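Local coordinates for putative outer membrane protein (LpxR) (Salmonella typhimurium, PDB 3FID) that removes acyl chains from lipid A as an outer-membrane deacylase, a metal-binding enzyme that modifies lipopolysaccharide, at residues V246-G258 / S269-T281. Sequence-based numbering, arbitrary orientation.
Sequences VDINKTVDEYRVG and SLSLNKVTSEFRT. With CXE (pentaethylene glycol monodecyl ether), chain L; CXE (pentaethylene glycol monodecyl ether), chain J.
Strands 251-258 and 269-275 run antiparallel as neighbouring staves of the LpxR outer-membrane beta-barrel, two arms of one hairpin. Y255 faces K274 and V257 faces L272 as hydrogen-bonded pairs; E254-V275, R256-N273 and G258-S271 are non-hydrogen-bonded pairs. Past D253-T276 the register shifts by two, and the less regular ends rejoin in a single bridge, I248 with F279. At the shift, T276 OG1 takes over as acceptor for D253 N at 2.9 Å, placed there by a chi1 of 69° that sets it between backbone N and carbonyl carbon. Water 5 ties the same hydroxyl to T251 O and S277 O. N249 grips the facing segment twice: its backbone N donates to E278 O, and its ND2 reaches S277 O at 2.9 Å, almost straight (175°), the acceptor lying in the amide plane although the donor stands well above the carbonyl plane. On the lipid-facing side, Y255 and K274 lie side by side; one face of the phenol ring carries C13 of a bound detergent, whose tail continues past V257 CG2, and K274 extends to D284. The other side bears a polar network. E254 OE2 accepts a salt-bridging bond from R256 NE at 2.6 Å, in the guanidinium plane, and a weak one from R256 NH1, while E254 OE1 pairs with R226. N273 OD1 sits over one guanidinium face, its amide turned 38° from that plane; S271 OG donates to this oxygen at 2.6 Å, on a lone pair, and N289 engages N273 ND2. Water 6 joins R256 NH2 to S271 OG. At the far end V246 CG1 rests over the F279 ring, 3.8 Å from its centroid, a CH-pi contact.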
loop_
_atom_site.group_PDB
_atom_site.type_symbol
_atom_site.label_atom_id
_atom_site.label_comp_id
_atom_site.label_asym_id
_atom_site.label_seq_id
_atom_site.Cartn_x
_atom_site.Cartn_y
_atom_site.Cartn_z
ATOM N N VAL A 246 -10.832 -16.362 -9.574
ATOM C CA VAL A 246 -11.770 -15.229 -9.565
ATOM C C VAL A 246 -11.830 -14.521 -10.910
ATOM O O VAL A 246 -10.941 -14.701 -11.737
ATOM C CB VAL A 246 -11.360 -14.167 -8.510
ATOM C CG1 VAL A 246 -11.189 -14.786 -7.142
ATOM C CG2 VAL A 246 -10.057 -13.452 -8.924
ATOM N N ASP A 247 -12.883 -13.718 -11.109
ATOM C CA ASP A 247 -12.999 -12.779 -12.212
ATOM C C ASP A 247 -12.708 -11.357 -11.687
ATOM O O ASP A 247 -13.508 -10.798 -10.924
ATOM C CB ASP A 247 -14.433 -12.830 -12.783
ATOM C CG ASP A 247 -14.729 -14.148 -13.482
ATOM O OD1 ASP A 247 -13.925 -14.537 -14.354
ATOM O OD2 ASP A 247 -15.739 -14.797 -13.145
ATOM N N ILE A 248 -11.580 -10.780 -12.091
ATOM C CA ILE A 248 -11.189 -9.457 -11.552
ATOM C C ILE A 248 -12.211 -8.386 -11.910
ATOM O O ILE A 248 -12.888 -8.484 -12.932
ATOM C CB ILE A 248 -9.768 -8.979 -11.996
ATOM C CG1 ILE A 248 -9.713 -8.645 -13.496
ATOM C CG2 ILE A 248 -8.719 -10.005 -11.581
ATOM C CD1 ILE A 248 -8.600 -7.615 -13.846
ATOM N N ASN A 249 -12.348 -7.391 -11.032
ATOM C CA ASN A 249 -13.136 -6.204 -11.345
ATOM C C ASN A 249 -12.161 -5.206 -11.930
ATOM O O ASN A 249 -11.057 -5.012 -11.396
ATOM C CB ASN A 249 -13.742 -5.604 -10.089
ATOM C CG ASN A 249 -14.947 -6.364 -9.597
ATOM O OD1 ASN A 249 -15.664 -7.009 -10.368
ATOM N ND2 ASN A 249 -15.214 -6.249 -8.301
ATOM N N LYS A 250 -12.560 -4.597 -13.030
ATOM C CA LYS A 250 -11.683 -3.692 -13.742
ATOM C C LYS A 250 -11.596 -2.300 -13.120
ATOM O O LYS A 250 -10.652 -1.581 -13.395
ATOM C CB LYS A 250 -12.085 -3.628 -15.217
ATOM C CG LYS A 250 -12.016 -5.045 -15.832
ATOM C CD LYS A 250 -11.320 -5.040 -17.162
ATOM C CE LYS A 250 -12.300 -5.086 -18.328
ATOM N NZ LYS A 250 -12.767 -6.466 -18.605
ATOM N N THR A 251 -12.575 -1.925 -12.303
ATOM C CA THR A 251 -12.565 -0.630 -11.625
ATOM C C THR A 251 -12.477 -0.833 -10.122
ATOM O O THR A 251 -13.322 -1.514 -9.508
ATOM C CB THR A 251 -13.804 0.224 -12.005
ATOM O OG1 THR A 251 -13.884 0.295 -13.433
ATOM C CG2 THR A 251 -13.657 1.599 -11.473
ATOM N N VAL A 252 -11.420 -0.254 -9.538
ATOM C CA VAL A 252 -11.109 -0.448 -8.124
ATOM C C VAL A 252 -10.783 0.934 -7.507
ATOM O O VAL A 252 -9.943 1.678 -8.018
ATOM C CB VAL A 252 -9.913 -1.466 -7.934
ATOM C CG1 VAL A 252 -9.436 -1.493 -6.472
ATOM C CG2 VAL A 252 -10.310 -2.878 -8.362
ATOM N N ASP A 253 -11.462 1.265 -6.419
ATOM C CA ASP A 253 -11.234 2.521 -5.702
ATOM C C ASP A 253 -10.469 2.245 -4.434
ATOM O O ASP A 253 -10.716 1.235 -3.760
ATOM C CB ASP A 253 -12.564 3.170 -5.315
ATOM C CG ASP A 253 -13.361 3.625 -6.512
ATOM O OD1 ASP A 253 -12.770 3.783 -7.595
ATOM O OD2 ASP A 253 -14.585 3.820 -6.355
ATOM N N GLU A 254 -9.546 3.148 -4.104
ATOM C CA GLU A 254 -8.784 3.072 -2.850
ATOM C C GLU A 254 -8.924 4.367 -2.042
ATOM O O GLU A 254 -8.638 5.470 -2.553
ATOM C CB GLU A 254 -7.303 2.790 -3.116
ATOM C CG GLU A 254 -6.449 2.695 -1.802
ATOM C CD GLU A 254 -5.029 2.275 -2.061
ATOM O OE1 GLU A 254 -4.840 1.309 -2.809
ATOM O OE2 GLU A 254 -4.098 2.881 -1.482
ATOM N N TYR A 255 -9.362 4.229 -0.796
ATOM C CA TYR A 255 -9.542 5.360 0.117
ATOM C C TYR A 255 -8.459 5.323 1.178
ATOM O O TYR A 255 -8.115 4.249 1.675
ATOM C CB TYR A 255 -10.898 5.240 0.818
ATOM C CG TYR A 255 -12.051 5.411 -0.121
ATOM C CD1 TYR A 255 -12.673 6.653 -0.243
ATOM C CD2 TYR A 255 -12.539 4.334 -0.894
ATOM C CE1 TYR A 255 -13.747 6.838 -1.088
ATOM C CE2 TYR A 255 -13.625 4.512 -1.755
ATOM C CZ TYR A 255 -14.208 5.774 -1.853
ATOM O OH TYR A 255 -15.272 6.021 -2.706
ATOM N N ARG A 256 -7.921 6.487 1.544
ATOM C CA ARG A 256 -6.866 6.556 2.561
ATOM C C ARG A 256 -7.146 7.789 3.412
ATOM O O ARG A 256 -7.338 8.881 2.870
ATOM C CB ARG A 256 -5.454 6.703 1.951
ATOM C CG ARG A 256 -5.049 5.635 0.943
ATOM C CD ARG A 256 -3.516 5.626 0.692
ATOM N NE ARG A 256 -3.162 4.217 0.480
ATOM C CZ ARG A 256 -2.439 3.418 1.278
ATOM N NH1 ARG A 256 -2.277 2.168 0.901
ATOM N NH2 ARG A 256 -1.847 3.838 2.411
ATOM N N VAL A 257 -7.203 7.592 4.723
ATOM C CA VAL A 257 -7.362 8.667 5.663
ATOM C C VAL A 257 -6.284 8.465 6.716
ATOM O O VAL A 257 -6.148 7.357 7.286
ATOM C CB VAL A 257 -8.785 8.599 6.316
ATOM C CG1 VAL A 257 -8.884 9.551 7.509
ATOM C CG2 VAL A 257 -9.896 8.818 5.247
ATOM N N GLY A 258 -5.510 9.508 7.012
ATOM C CA GLY A 258 -4.444 9.312 7.975
ATOM C C GLY A 258 -3.759 10.555 8.471
ATOM O O GLY A 258 -4.188 11.670 8.179
ATOM N N SER A 269 3.241 7.611 11.869
ATOM C CA SER A 269 2.133 7.751 10.926
ATOM C C SER A 269 1.130 6.614 11.059
ATOM O O SER A 269 1.514 5.497 11.338
ATOM C CB SER A 269 2.652 7.753 9.501
ATOM O OG SER A 269 3.512 8.838 9.268
ATOM N N LEU A 270 -0.150 6.919 10.822
ATOM C CA LEU A 270 -1.185 5.898 10.730
ATOM C C LEU A 270 -2.045 6.220 9.509
ATOM O O LEU A 270 -2.386 7.380 9.288
ATOM C CB LEU A 270 -2.008 5.897 12.040
ATOM C CG LEU A 270 -3.238 5.046 12.407
ATOM C CD1 LEU A 270 -4.524 5.783 12.194
ATOM C CD2 LEU A 270 -3.253 3.669 11.765
ATOM N N SER A 271 -2.345 5.206 8.695
ATOM C CA SER A 271 -3.248 5.376 7.557
ATOM C C SER A 271 -4.357 4.315 7.647
ATOM O O SER A 271 -4.074 3.138 7.892
ATOM C CB SER A 271 -2.467 5.272 6.228
ATOM O OG SER A 271 -3.312 5.627 5.124
ATOM N N LEU A 272 -5.604 4.767 7.555
ATOM C CA LEU A 272 -6.792 3.914 7.564
ATOM C C LEU A 272 -7.279 3.763 6.142
ATOM O O LEU A 272 -7.709 4.757 5.518
ATOM C CB LEU A 272 -7.893 4.585 8.406
ATOM C CG LEU A 272 -7.547 4.991 9.863
ATOM C CD1 LEU A 272 -8.770 5.674 10.570
ATOM C CD2 LEU A 272 -7.100 3.852 10.693
ATOM N N ASN A 273 -7.260 2.533 5.629
ATOM C CA ASN A 273 -7.391 2.323 4.200
ATOM C C ASN A 273 -8.535 1.413 3.829
ATOM O O ASN A 273 -8.856 0.530 4.587
ATOM C CB ASN A 273 -6.076 1.774 3.643
ATOM C CG ASN A 273 -4.882 2.579 4.115
ATOM O OD1 ASN A 273 -4.888 3.806 4.043
ATOM N ND2 ASN A 273 -3.854 1.884 4.617
ATOM N N LYS A 274 -9.155 1.666 2.671
ATOM C CA LYS A 274 -10.146 0.734 2.129
ATOM C C LYS A 274 -9.926 0.546 0.636
ATOM O O LYS A 274 -9.756 1.513 -0.110
ATOM C CB LYS A 274 -11.585 1.208 2.370
ATOM C CG LYS A 274 -12.643 0.130 1.970
ATOM C CD LYS A 274 -14.063 0.626 2.093
ATOM C CE LYS A 274 -14.531 1.226 0.751
ATOM N NZ LYS A 274 -16.023 1.296 0.717
ATOM N N VAL A 275 -9.970 -0.709 0.194
ATOM C CA VAL A 275 -9.907 -0.990 -1.223
ATOM C C VAL A 275 -11.256 -1.629 -1.617
ATOM O O VAL A 275 -11.709 -2.568 -0.938
ATOM C CB VAL A 275 -8.701 -1.918 -1.537
ATOM C CG1 VAL A 275 -8.710 -2.374 -3.005
ATOM C CG2 VAL A 275 -7.330 -1.183 -1.200
ATOM N N THR A 276 -11.911 -1.107 -2.648
ATOM C CA THR A 276 -13.186 -1.699 -3.081
ATOM C C THR A 276 -12.985 -3.066 -3.752
ATOM O O THR A 276 -11.893 -3.388 -4.208
ATOM C CB THR A 276 -14.069 -0.755 -3.943
ATOM O OG1 THR A 276 -13.466 -0.534 -5.223
ATOM C CG2 THR A 276 -14.285 0.584 -3.199
ATOM N N SER A 277 -14.030 -3.881 -3.760
ATOM C CA SER A 277 -13.951 -5.235 -4.287
ATOM C C SER A 277 -13.049 -5.378 -5.525
ATOM O O SER A 277 -13.317 -4.797 -6.583
ATOM C CB SER A 277 -15.354 -5.757 -4.633
ATOM O OG SER A 277 -15.273 -7.134 -4.978
ATOM N N GLU A 278 -12.026 -6.208 -5.420
ATOM C CA GLU A 278 -11.130 -6.448 -6.586
ATOM C C GLU A 278 -11.547 -7.575 -7.543
ATOM O O GLU A 278 -10.901 -7.802 -8.573
ATOM C CB GLU A 278 -9.709 -6.693 -6.073
ATOM C CG GLU A 278 -9.164 -5.433 -5.378
ATOM C CD GLU A 278 -7.686 -5.573 -5.057
ATOM O OE1 GLU A 278 -7.364 -6.324 -4.141
ATOM O OE2 GLU A 278 -6.860 -4.933 -5.739
ATOM N N PHE A 279 -12.611 -8.291 -7.188
ATOM C CA PHE A 279 -13.146 -9.329 -8.069
ATOM C C PHE A 279 -14.627 -9.540 -7.841
ATOM O O PHE A 279 -15.184 -9.195 -6.778
ATOM C CB PHE A 279 -12.379 -10.658 -7.953
ATOM C CG PHE A 279 -12.220 -11.148 -6.556
ATOM C CD1 PHE A 279 -11.169 -10.677 -5.748
ATOM C CD2 PHE A 279 -13.088 -12.113 -6.032
ATOM C CE1 PHE A 279 -11.020 -11.135 -4.451
ATOM C CE2 PHE A 279 -12.932 -12.577 -4.708
ATOM C CZ PHE A 279 -11.910 -12.093 -3.934
ATOM N N ARG A 280 -15.278 -10.110 -8.849
ATOM C CA ARG A 280 -16.745 -10.083 -8.879
ATOM C C ARG A 280 -17.376 -10.645 -7.609
ATOM O O ARG A 280 -18.376 -10.110 -7.099
ATOM C CB ARG A 280 -17.267 -10.849 -10.106
ATOM C CG ARG A 280 -16.859 -10.249 -11.411
ATOM C CD ARG A 280 -17.705 -10.837 -12.498
ATOM N NE ARG A 280 -17.291 -10.328 -13.803
ATOM C CZ ARG A 280 -17.900 -10.662 -14.927
ATOM N NH1 ARG A 280 -17.475 -10.165 -16.064
ATOM N NH2 ARG A 280 -18.927 -11.509 -14.888
ATOM N N THR A 281 -16.828 -11.757 -7.136
ATOM C CA THR A 281 -17.368 -12.469 -5.974
ATOM C C THR A 281 -16.740 -12.034 -4.627
ATOM O O THR A 281 -16.996 -12.648 -3.582
ATOM C CB THR A 281 -17.247 -13.988 -6.163
ATOM O OG1 THR A 281 -15.881 -14.324 -6.452
ATOM C CG2 THR A 281 -18.131 -14.437 -7.337
HETATM C C1 CXE L . -12.113 14.935 -3.832
HETATM C C2 CXE L . -11.228 15.152 -2.616
HETATM C C3 CXE L . -10.784 13.817 -2.038
HETATM C C4 CXE L . -11.382 13.524 -0.670
HETATM C C5 CXE L . -11.954 12.106 -0.644
HETATM C C6 CXE L . -11.507 11.327 0.593
HETATM C C7 CXE L . -12.563 10.323 0.994
HETATM C C8 CXE L . -12.147 9.526 2.207
HETATM C C9 CXE L . -13.355 9.236 3.078
HETATM C C10 CXE L . -13.655 7.743 3.206
HETATM O O11 CXE L . -15.061 7.584 3.381
HETATM C C12 CXE L . -15.517 6.229 3.443
HETATM C C13 CXE L . -15.631 5.582 2.066
HETATM O O14 CXE L . -16.784 6.072 1.376
HETATM C C15 CXE L . -17.080 5.325 0.191
HETATM C C1 CXE J . -6.975 10.816 10.489
HETATM C C2 CXE J . -6.482 9.745 11.437
HETATM C C3 CXE J . -7.430 9.655 12.620
HETATM C C4 CXE J . -7.096 8.462 13.495
HETATM C C5 CXE J . -7.983 8.445 14.729
HETATM C C6 CXE J . -7.713 7.192 15.549
HETATM C C7 CXE J . -8.211 7.317 16.987
HETATM C C8 CXE J . -7.511 6.280 17.852
HETATM C C9 CXE J . -8.384 5.832 19.011
HETATM C C10 CXE J . -7.627 4.839 19.879
HETATM O O11 CXE J . -8.219 4.858 21.172
HETATM C C12 CXE J . -7.551 4.009 22.108
HETATM C C13 CXE J . -8.461 3.861 23.318
HETATM O O HOH W 1 -15.003 -13.639 -9.001
HETATM O O HOH W 2 -15.549 -8.026 -13.613
HETATM O O HOH W 3 -9.063 -6.084 -9.791
HETATM O O HOH W 4 -17.618 -7.120 -6.577
HETATM O O HOH W 5 -14.172 -2.269 -7.104
HETATM O O HOH W 6 -1.300 6.626 3.115
#